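Local coordinates for beta-hexosaminidase (Neisseria gonorrhoeae, PDB 6JTJ), which probably cleaves terminal beta-1,4-linked N-acetylglucosamine from peptidoglycan fragments during the recycling of the bacterial cell wall, at residues Arg231-Leu236 and Pro263-Lys268. Residues are numbered along the deposited sequence; the frame is centred on the assembly and turned at random.
Sequences RSLDEL and PQVDTK
Gln264 and Val265 pack against Ser232 and Leu233 in a small surface contact that sets the start of helix 233-238 beside the loop running from strand 261-262 toward helix 274-284. Glutamine suits the polar half because its extended chain is long enough to lay the carboxamide along the backbone of Arg231 and Ser232. Gln264 OE1 lies 3.4 Å from Ser232 CB, a van der Waals touch, while Gln264 NE2, 3.5 Å from Arg231 C, is hydrogen-bonded to the carbonyl of Gly230 just upstream. A water completes the link: it donates to Arg231 O at 2.7 Å and accepts from Gln264 N at 2.9 Å, so two main-chain groups too far apart to bond directly are bridged.

The other half is apolar. With Val265 CG1 anti to the backbone N (chi1 175°), CG2 lies beside that N, and this methyl meets Leu233 CB at 3.9 Å; the branched valine also touches Ile275, Trp276 and Ile280 of helix 274-284. Leucine suits its place between two apolar neighbours, Val265 and Leu241. The buried Arg231 has a two-ended guanidinium that can meet two carboxylates, NH2 forming a salt bridge with Asp229 and NH1 with Asp240; Leu236 CD1 sits 3.6 Å above one face, toward the rim.

Serine, small and polar, fits the N-cap position: Ser232 OG, held between the backbone N and the carbonyl carbon (chi1 74°), accepts from Glu235 N at 3.2 Å. In return, Glu235 OE2 receives Ser232 N at 2.9 Å in a nearly straight bond (175°), on the anti side of the carboxylate and tilted from its plane. Two amides at the helix start are thereby satisfied, and the acidic side chain should interact favourably with the helix dipole. This reciprocal Ser-Glu pairing is the capping box, here starting a short surface helix within the glycosyl hydrolase family 3 N-terminal domain.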
loop_
_atom_site.group_PDB
_atom_site.type_symbol
_atom_site.label_atom_id
_atom_site.label_comp_id
_atom_site.label_asym_id
_atom_site.label_seq_id
_atom_site.Cartn_x
_atom_site.Cartn_y
_atom_site.Cartn_z
ATOM N N ARG C 231 -18.477 -1.953 -8.487
ATOM C CA ARG C 231 -18.888 -2.573 -9.737
ATOM C C ARG C 231 -19.775 -3.779 -9.532
ATOM O O ARG C 231 -19.868 -4.346 -8.438
ATOM C CB ARG C 231 -17.668 -2.971 -10.555
ATOM C CG ARG C 231 -16.797 -1.793 -10.972
ATOM C CD ARG C 231 -15.559 -2.280 -11.718
ATOM N NE ARG C 231 -14.682 -3.037 -10.836
ATOM C CZ ARG C 231 -13.727 -3.869 -11.239
ATOM N NH1 ARG C 231 -13.477 -4.062 -12.531
ATOM N NH2 ARG C 231 -13.005 -4.508 -10.335
ATOM N N SER C 232 -20.418 -4.186 -10.616
ATOM C CA SER C 232 -21.321 -5.320 -10.599
ATOM C C SER C 232 -20.530 -6.591 -10.804
ATOM O O SER C 232 -19.427 -6.572 -11.349
ATOM C CB SER C 232 -22.359 -5.186 -11.727
ATOM O OG SER C 232 -21.774 -5.452 -12.994
ATOM N N LEU C 233 -21.132 -7.712 -10.420
ATOM C CA LEU C 233 -20.532 -9.012 -10.644
ATOM C C LEU C 233 -20.222 -9.267 -12.114
ATOM O O LEU C 233 -19.174 -9.830 -12.448
ATOM C CB LEU C 233 -21.440 -10.119 -10.101
ATOM C CG LEU C 233 -20.875 -11.537 -10.182
ATOM C CD1 LEU C 233 -19.544 -11.623 -9.456
ATOM C CD2 LEU C 233 -21.868 -12.527 -9.596
ATOM N N ASP C 234 -21.128 -8.861 -13.002
ATOM C CA ASP C 234 -20.897 -9.052 -14.437
ATOM C C ASP C 234 -19.633 -8.324 -14.883
ATOM O O ASP C 234 -18.868 -8.842 -15.685
ATOM C CB ASP C 234 -22.103 -8.577 -15.267
ATOM C CG ASP C 234 -23.279 -9.558 -15.214
ATOM O OD1 ASP C 234 -23.063 -10.789 -15.218
ATOM O OD2 ASP C 234 -24.433 -9.090 -15.182
ATOM N N GLU C 235 -19.438 -7.110 -14.388
ATOM C CA GLU C 235 -18.239 -6.352 -14.737
ATOM C C GLU C 235 -16.985 -7.085 -14.283
ATOM O O GLU C 235 -16.017 -7.179 -15.032
ATOM C CB GLU C 235 -18.293 -4.954 -14.132
ATOM C CG GLU C 235 -19.289 -4.034 -14.810
ATOM C CD GLU C 235 -19.384 -2.699 -14.108
ATOM O OE1 GLU C 235 -18.746 -1.739 -14.582
ATOM O OE2 GLU C 235 -20.078 -2.617 -13.075
ATOM N N LEU C 236 -17.040 -7.668 -13.091
ATOM C CA LEU C 236 -15.919 -8.462 -12.599
ATOM C C LEU C 236 -15.722 -9.764 -13.375
ATOM O O LEU C 236 -14.576 -10.142 -13.656
ATOM C CB LEU C 236 -16.021 -8.721 -11.091
ATOM C CG LEU C 236 -15.329 -7.644 -10.232
ATOM C CD1 LEU C 236 -16.216 -6.446 -10.003
ATOM C CD2 LEU C 236 -14.903 -8.208 -8.883
ATOM N N PRO C 263 -19.983 -3.918 -2.738
ATOM C CA PRO C 263 -21.369 -3.816 -2.236
ATOM C C PRO C 263 -22.452 -4.382 -3.129
ATOM O O PRO C 263 -23.450 -4.872 -2.623
ATOM C CB PRO C 263 -21.574 -2.319 -2.047
ATOM C CG PRO C 263 -20.200 -1.774 -1.881
ATOM C CD PRO C 263 -19.354 -2.589 -2.816
ATOM N N GLN C 264 -22.268 -4.371 -4.436
ATOM C CA GLN C 264 -23.269 -4.986 -5.307
ATOM C C GLN C 264 -23.360 -6.497 -5.151
ATOM O O GLN C 264 -24.316 -7.103 -5.629
ATOM C CB GLN C 264 -23.008 -4.642 -6.776
ATOM C CG GLN C 264 -23.329 -3.198 -7.126
ATOM C CD GLN C 264 -23.522 -3.016 -8.617
ATOM O OE1 GLN C 264 -24.256 -3.768 -9.254
ATOM N NE2 GLN C 264 -22.826 -2.043 -9.194
ATOM N N VAL C 265 -22.341 -7.121 -4.562
ATOM C CA VAL C 265 -22.354 -8.567 -4.363
ATOM C C VAL C 265 -22.568 -8.892 -2.893
ATOM O O VAL C 265 -23.250 -9.848 -2.576
ATOM C CB VAL C 265 -21.058 -9.224 -4.883
ATOM C CG1 VAL C 265 -21.025 -10.721 -4.570
ATOM C CG2 VAL C 265 -20.913 -9.012 -6.385
ATOM N N ASP C 266 -21.924 -8.145 -2.005
ATOM C CA ASP C 266 -22.023 -8.414 -0.580
ATOM C C ASP C 266 -21.496 -7.224 0.190
ATOM O O ASP C 266 -20.586 -6.519 -0.260
ATOM C CB ASP C 266 -21.229 -9.688 -0.189
ATOM C CG ASP C 266 -21.577 -10.203 1.202
ATOM O OD1 ASP C 266 -22.357 -9.554 1.916
ATOM O OD2 ASP C 266 -21.072 -11.263 1.606
ATOM N N THR C 267 -22.085 -7.002 1.357
ATOM C CA THR C 267 -21.711 -5.881 2.215
ATOM C C THR C 267 -20.450 -6.188 3.002
ATOM O O THR C 267 -19.864 -5.306 3.610
ATOM C CB THR C 267 -22.827 -5.570 3.223
ATOM O OG1 THR C 267 -23.118 -6.767 3.948
ATOM C CG2 THR C 267 -24.071 -5.096 2.496
ATOM N N LYS C 268 -20.056 -7.453 3.020
ATOM C CA LYS C 268 -18.860 -7.860 3.739
ATOM C C LYS C 268 -17.639 -7.910 2.832
ATOM O O LYS C 268 -17.761 -8.238 1.654
ATOM C CB LYS C 268 -19.076 -9.233 4.350
ATOM C CG LYS C 268 -20.140 -9.221 5.433
ATOM C CD LYS C 268 -20.472 -10.623 5.889
ATOM C CE LYS C 268 -21.424 -10.556 7.078
ATOM N NZ LYS C 268 -21.682 -11.867 7.738
HETATM O O HOH W 1 -19.725 -3.828 -5.779
#